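Local coordinates for magnetosome protein MamA (Magnetospirillum gryphiswaldense, PDB 3AS8) that associates with magnetosomes and, through its tetratricopeptide repeats, probably recognises other copies of itself to build a larger protein assembly, at residues D121-K134 against V146-G158. Residues are numbered along the deposited sequence; the frame is centred on the assembly and turned at random. Where two conformers were deposited one is given.
Sequences DNLGRFDEAIDSFK and VHRAIAYSYEQMG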
loop_
_atom_site.group_PDB
_atom_site.type_symbol
_atom_site.label_atom_id
_atom_site.label_comp_id
_atom_site.label_asym_id
_atom_site.label_seq_id
_atom_site.Cartn_x
_atom_site.Cartn_y
_atom_site.Cartn_z
ATOM N N ASP A 121 1.945 -8.168 11.992
ATOM C CA ASP A 121 2.873 -9.228 12.340
ATOM C C ASP A 121 4.232 -8.661 12.733
ATOM O O ASP A 121 4.868 -9.101 13.731
ATOM C CB ASP A 121 3.018 -10.246 11.222
ATOM C CG ASP A 121 4.024 -11.345 11.547
ATOM O OD1 ASP A 121 5.225 -11.044 11.581
ATOM O OD2 ASP A 121 3.618 -12.525 11.757
ATOM N N ASN A 122 4.688 -7.665 11.972
ATOM C CA ASN A 122 5.980 -7.031 12.289
ATOM C C ASN A 122 6.011 -6.318 13.585
ATOM O O ASN A 122 7.081 -6.294 14.230
ATOM C CB ASN A 122 6.495 -6.129 11.163
ATOM C CG ASN A 122 7.120 -6.959 10.069
ATOM O OD1 ASN A 122 8.208 -7.445 10.268
ATOM N ND2 ASN A 122 6.382 -7.239 8.971
ATOM N N LEU A 123 4.867 -5.806 13.996
ATOM C CA LEU A 123 4.701 -5.130 15.234
ATOM C C LEU A 123 4.465 -6.074 16.398
ATOM O O LEU A 123 4.197 -5.587 17.508
ATOM C CB LEU A 123 3.543 -4.137 15.147
ATOM C CG LEU A 123 3.740 -2.929 14.204
ATOM C CD1 LEU A 123 2.439 -2.132 13.853
ATOM C CD2 LEU A 123 4.786 -2.010 14.878
ATOM N N GLY A 124 4.500 -7.387 16.148
ATOM C CA GLY A 124 4.288 -8.364 17.207
ATOM C C GLY A 124 2.821 -8.578 17.631
ATOM O O GLY A 124 2.585 -9.255 18.616
ATOM N N ARG A 125 1.860 -8.072 16.839
ATOM C CA ARG A 125 0.425 -8.206 17.067
ATOM C C ARG A 125 -0.066 -9.442 16.267
ATOM O O ARG A 125 -0.766 -9.319 15.260
ATOM C CB ARG A 125 -0.259 -6.906 16.592
ATOM C CG ARG A 125 0.162 -5.724 17.453
ATOM C CD ARG A 125 -0.569 -4.395 17.245
ATOM N NE ARG A 125 -0.743 -3.697 18.530
ATOM C CZ ARG A 125 0.173 -2.943 19.151
ATOM N NH1 ARG A 125 1.390 -2.758 18.645
ATOM N NH2 ARG A 125 -0.141 -2.362 20.300
ATOM N N PHE A 126 0.320 -10.621 16.723
ATOM C CA PHE A 126 0.157 -11.825 15.901
ATOM C C PHE A 126 -1.303 -12.240 15.713
ATOM O O PHE A 126 -1.655 -12.644 14.642
ATOM C CB PHE A 126 1.007 -12.958 16.438
ATOM C CG PHE A 126 2.504 -12.595 16.530
ATOM C CD1 PHE A 126 3.215 -12.271 15.391
ATOM C CD2 PHE A 126 3.177 -12.646 17.728
ATOM C CE1 PHE A 126 4.552 -11.957 15.448
ATOM C CE2 PHE A 126 4.562 -12.344 17.801
ATOM C CZ PHE A 126 5.221 -12.006 16.649
ATOM N N ASP A 127 -2.135 -12.097 16.749
ATOM C CA ASP A 127 -3.555 -12.503 16.661
ATOM C C ASP A 127 -4.262 -11.559 15.724
ATOM O O ASP A 127 -5.015 -11.993 14.889
ATOM C CB ASP A 127 -4.239 -12.500 18.015
ATOM C CG ASP A 127 -3.895 -13.760 18.845
ATOM O OD1 ASP A 127 -3.942 -14.834 18.281
ATOM O OD2 ASP A 127 -3.535 -13.644 20.020
ATOM N N GLU A 128 -3.963 -10.286 15.828
ATOM C CA GLU A 128 -4.550 -9.297 14.921
ATOM C C GLU A 128 -4.084 -9.481 13.472
ATOM O O GLU A 128 -4.906 -9.278 12.516
ATOM C CB GLU A 128 -4.286 -7.887 15.388
ATOM C CG GLU A 128 -5.221 -7.444 16.518
ATOM C CD GLU A 128 -4.829 -8.002 17.886
ATOM O OE1 GLU A 128 -3.663 -8.444 18.026
ATOM O OE2 GLU A 128 -5.661 -7.985 18.845
ATOM N N ALA A 129 -2.807 -9.889 13.278
ATOM C CA ALA A 129 -2.303 -10.103 11.925
ATOM C C ALA A 129 -3.098 -11.259 11.317
ATOM O O ALA A 129 -3.523 -11.208 10.177
ATOM C CB ALA A 129 -0.793 -10.451 11.961
ATOM N N ILE A 130 -3.311 -12.290 12.106
ATOM C CA ILE A 130 -3.986 -13.493 11.654
ATOM C C ILE A 130 -5.422 -13.184 11.259
ATOM O O ILE A 130 -5.890 -13.707 10.261
ATOM C CB ILE A 130 -3.896 -14.576 12.677
ATOM C CG1 ILE A 130 -2.509 -15.151 12.660
ATOM C CG2 ILE A 130 -4.930 -15.786 12.408
ATOM C CD1 ILE A 130 -2.233 -16.056 13.767
ATOM N N ASP A 131 -6.104 -12.395 12.051
ATOM C CA ASP A 131 -7.428 -11.865 11.723
ATOM C C ASP A 131 -7.410 -11.241 10.316
ATOM O O ASP A 131 -8.240 -11.556 9.455
ATOM C CB ASP A 131 -7.848 -10.805 12.764
ATOM C CG ASP A 131 -8.263 -11.401 14.143
ATOM O OD1 ASP A 131 -8.506 -10.581 15.028
ATOM O OD2 ASP A 131 -8.356 -12.645 14.346
ATOM N N SER A 132 -6.443 -10.372 10.057
ATOM C CA SER A 132 -6.354 -9.700 8.752
ATOM C C SER A 132 -6.006 -10.675 7.621
ATOM O O SER A 132 -6.662 -10.670 6.562
ATOM C CB SER A 132 -5.344 -8.508 8.834
ATOM O OG SER A 132 -6.052 -7.359 9.284
ATOM N N PHE A 133 -5.039 -11.559 7.844
ATOM C CA PHE A 133 -4.719 -12.629 6.899
ATOM C C PHE A 133 -5.913 -13.532 6.566
ATOM O O PHE A 133 -6.146 -13.860 5.418
ATOM C CB PHE A 133 -3.527 -13.507 7.335
ATOM C CG PHE A 133 -2.200 -12.798 7.425
ATOM C CD1 PHE A 133 -1.756 -11.953 6.409
ATOM C CD2 PHE A 133 -1.352 -12.996 8.534
ATOM C CE1 PHE A 133 -0.502 -11.331 6.485
ATOM C CE2 PHE A 133 -0.108 -12.356 8.606
ATOM C CZ PHE A 133 0.312 -11.510 7.579
ATOM N N LYS A 134 -6.738 -13.858 7.555
ATOM C CA LYS A 134 -7.944 -14.579 7.260
ATOM C C LYS A 134 -9.022 -13.868 6.420
ATOM O O LYS A 134 -9.671 -14.506 5.610
ATOM C CB LYS A 134 -8.514 -15.125 8.531
ATOM C CG LYS A 134 -7.598 -16.255 9.046
ATOM C CD LYS A 134 -8.219 -16.999 10.247
ATOM C CE LYS A 134 -7.250 -18.099 10.741
ATOM N NZ LYS A 134 -7.841 -18.748 11.912
ATOM N N VAL A 146 -0.676 -16.350 1.723
ATOM C CA VAL A 146 -1.470 -15.899 2.861
ATOM C C VAL A 146 -1.466 -17.017 3.940
ATOM O O VAL A 146 -1.299 -16.766 5.146
ATOM C CB VAL A 146 -2.909 -15.490 2.481
ATOM C CG1 VAL A 146 -3.661 -14.987 3.821
ATOM C CG2 VAL A 146 -2.847 -14.437 1.458
ATOM N N HIS A 147 -1.656 -18.266 3.524
ATOM C CA HIS A 147 -1.535 -19.349 4.535
ATOM C C HIS A 147 -0.159 -19.387 5.183
ATOM O O HIS A 147 -0.034 -19.696 6.363
ATOM C CB HIS A 147 -1.809 -20.688 3.905
ATOM C CG HIS A 147 -3.272 -20.980 3.734
ATOM N ND1 HIS A 147 -4.051 -21.436 4.778
ATOM C CD2 HIS A 147 -4.093 -20.905 2.652
ATOM C CE1 HIS A 147 -5.289 -21.626 4.347
ATOM N NE2 HIS A 147 -5.338 -21.301 3.061
ATOM N N ARG A 148 0.873 -19.138 4.385
ATOM C CA ARG A 148 2.247 -19.119 4.881
ATOM C C ARG A 148 2.413 -18.010 5.933
ATOM O O ARG A 148 2.969 -18.223 6.995
ATOM C CB ARG A 148 3.218 -18.981 3.716
ATOM C CG ARG A 148 4.686 -18.980 4.072
ATOM C CD ARG A 148 5.580 -19.566 2.931
ATOM N NE ARG A 148 4.991 -20.597 2.036
ATOM C CZ ARG A 148 5.155 -21.926 2.122
ATOM N NH1 ARG A 148 5.809 -22.481 3.126
ATOM N NH2 ARG A 148 4.592 -22.720 1.221
ATOM N N ALA A 149 1.893 -16.830 5.642
ATOM C CA ALA A 149 1.970 -15.708 6.565
ATOM C C ALA A 149 1.215 -16.096 7.866
ATOM O O ALA A 149 1.675 -15.817 8.971
ATOM C CB ALA A 149 1.370 -14.389 5.922
ATOM N N ILE A 150 0.096 -16.771 7.738
ATOM C CA ILE A 150 -0.696 -17.132 8.927
ATOM C C ILE A 150 0.067 -18.187 9.744
ATOM O O ILE A 150 0.133 -18.106 10.974
ATOM C CB ILE A 150 -2.077 -17.743 8.559
ATOM C CG1 ILE A 150 -3.072 -16.700 8.119
ATOM C CG2 ILE A 150 -2.733 -18.464 9.816
ATOM C CD1 ILE A 150 -4.252 -17.428 7.263
ATOM N N ALA A 151 0.665 -19.166 9.048
ATOM C CA ALA A 151 1.524 -20.202 9.707
ATOM C C ALA A 151 2.625 -19.582 10.521
ATOM O O ALA A 151 2.868 -19.930 11.674
ATOM C CB ALA A 151 2.151 -21.121 8.638
ATOM N N TYR A 152 3.331 -18.632 9.922
ATOM C CA TYR A 152 4.437 -17.953 10.608
ATOM C C TYR A 152 3.958 -17.152 11.833
ATOM O O TYR A 152 4.619 -17.133 12.832
ATOM C CB TYR A 152 5.264 -17.093 9.612
ATOM C CG TYR A 152 6.589 -16.598 10.194
ATOM C CD1 TYR A 152 7.375 -17.448 10.991
ATOM C CD2 TYR A 152 7.072 -15.272 9.957
ATOM C CE1 TYR A 152 8.560 -17.034 11.542
ATOM C CE2 TYR A 152 8.305 -14.845 10.510
ATOM C CZ TYR A 152 9.027 -15.746 11.299
ATOM O OH TYR A 152 10.208 -15.409 11.895
ATOM N N SER A 153 2.799 -16.513 11.767
ATOM C CA SER A 153 2.337 -15.724 12.891
ATOM C C SER A 153 2.020 -16.709 14.061
ATOM O O SER A 153 2.358 -16.473 15.200
ATOM C CB SER A 153 1.115 -14.937 12.487
ATOM O OG SER A 153 1.323 -13.887 11.531
ATOM N N TYR A 154 1.379 -17.831 13.744
ATOM C CA TYR A 154 1.101 -18.816 14.751
ATOM C C TYR A 154 2.414 -19.316 15.368
ATOM O O TYR A 154 2.530 -19.405 16.592
ATOM C CB TYR A 154 0.266 -19.941 14.210
ATOM C CG TYR A 154 -1.256 -19.772 14.205
ATOM C CD1 TYR A 154 -1.990 -19.544 15.379
ATOM C CD2 TYR A 154 -1.961 -19.977 13.040
ATOM C CE1 TYR A 154 -3.404 -19.431 15.350
ATOM C CE2 TYR A 154 -3.318 -19.879 12.995
ATOM C CZ TYR A 154 -4.050 -19.598 14.152
ATOM O OH TYR A 154 -5.389 -19.524 13.983
ATOM N N GLU A 155 3.411 -19.641 14.535
ATOM C CA GLU A 155 4.639 -20.208 15.046
ATOM C C GLU A 155 5.321 -19.266 16.004
ATOM O O GLU A 155 5.870 -19.714 16.985
ATOM C CB GLU A 155 5.544 -20.600 13.881
ATOM C CG GLU A 155 6.928 -21.131 14.178
ATOM C CD GLU A 155 7.600 -21.597 12.854
ATOM O OE1 GLU A 155 8.504 -20.863 12.345
ATOM O OE2 GLU A 155 7.187 -22.652 12.288
ATOM N N GLN A 156 5.256 -17.961 15.734
ATOM C CA GLN A 156 5.838 -16.942 16.554
ATOM C C GLN A 156 5.158 -16.829 17.903
ATOM O O GLN A 156 5.788 -16.340 18.848
ATOM C CB GLN A 156 5.814 -15.563 15.852
ATOM C CG GLN A 156 6.857 -15.453 14.705
ATOM C CD GLN A 156 6.680 -14.195 13.894
ATOM O OE1 GLN A 156 7.368 -13.203 14.145
ATOM N NE2 GLN A 156 5.770 -14.227 12.906
ATOM N N MET A 157 3.904 -17.247 18.014
ATOM C CA MET A 157 3.276 -17.354 19.312
ATOM C C MET A 157 3.578 -18.726 20.021
ATOM O O MET A 157 3.114 -18.966 21.132
ATOM C CB MET A 157 1.772 -17.233 19.159
ATOM C CG MET A 157 1.403 -15.853 18.677
ATOM S SD MET A 157 -0.354 -15.572 18.825
ATOM C CE MET A 157 -0.938 -16.396 17.379
ATOM N N GLY A 158 4.337 -19.604 19.382
ATOM C CA GLY A 158 4.515 -21.000 19.863
ATOM C C GLY A 158 3.336 -21.938 19.584
ATOM O O GLY A 158 3.296 -23.044 20.107
HETATM O O HOH W 1 3.491 -13.716 9.155
HETATM O O HOH W 2 7.377 -10.479 13.814
HETATM O O HOH W 3 -6.537 -21.328 11.935
#
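Phe-133 and Ser-153 are the two knobs on which helices 126-139 and 144-156 pack. Packing is tightest around Phe-133, whose side chain enters a hole formed by Val-146, Ala-149, Ile-150 and Ser-153, with its CB 3.3 Å from Ile-150 CG1. Ala-149 CB lies over one ring face, 3.6 Å from the centroid of Phe-133, whereas Ser-153 OG meets the ring edge. In return, Ser-153 sits among Asp-121, Phe-126, Ala-129 and Ile-130. With CG1 of Ile-130 beside its backbone N (chi1 -75°) and the chain then extended, CD1 is carried almost centrally over the ring of Tyr-154, a CH-pi contact only 5° off the ring normal.

Residues 126-134 and 146-156 run antiparallel at 163°, with 9.2 Å between their axes at closest approach, a packing of neighbouring helices as in tetratricopeptide-repeat superhelices; helix 160-183 also touches Tyr-154.

Asp-121, at the end of helix 110-122, forms the polar border of this core: its OD2 accepts a 2.7 Å hydrogen bond from Ser-153 OG on the anti lone pair. Asp-121 OD2 also takes weak bonds from Gln-156 NE2 (3.0 Å) and from water 1, which also donates to Ala-149 O. An alanine in place of Asp-121 would probably leave Ser-153 OG without its acceptor and the Gln-156 amide less firmly fixed, although NE2 would keep its bond to Tyr-152 O.

The margin is looser and wetter. Gln-156 CB covers one face of Phe-126, and Gly-124 O approaches the other. The bent end of Met-157 lies against Asp-127, its CE 3.5 Å from OD1, while water 3 links Lys-134 NZ with Tyr-154 OH.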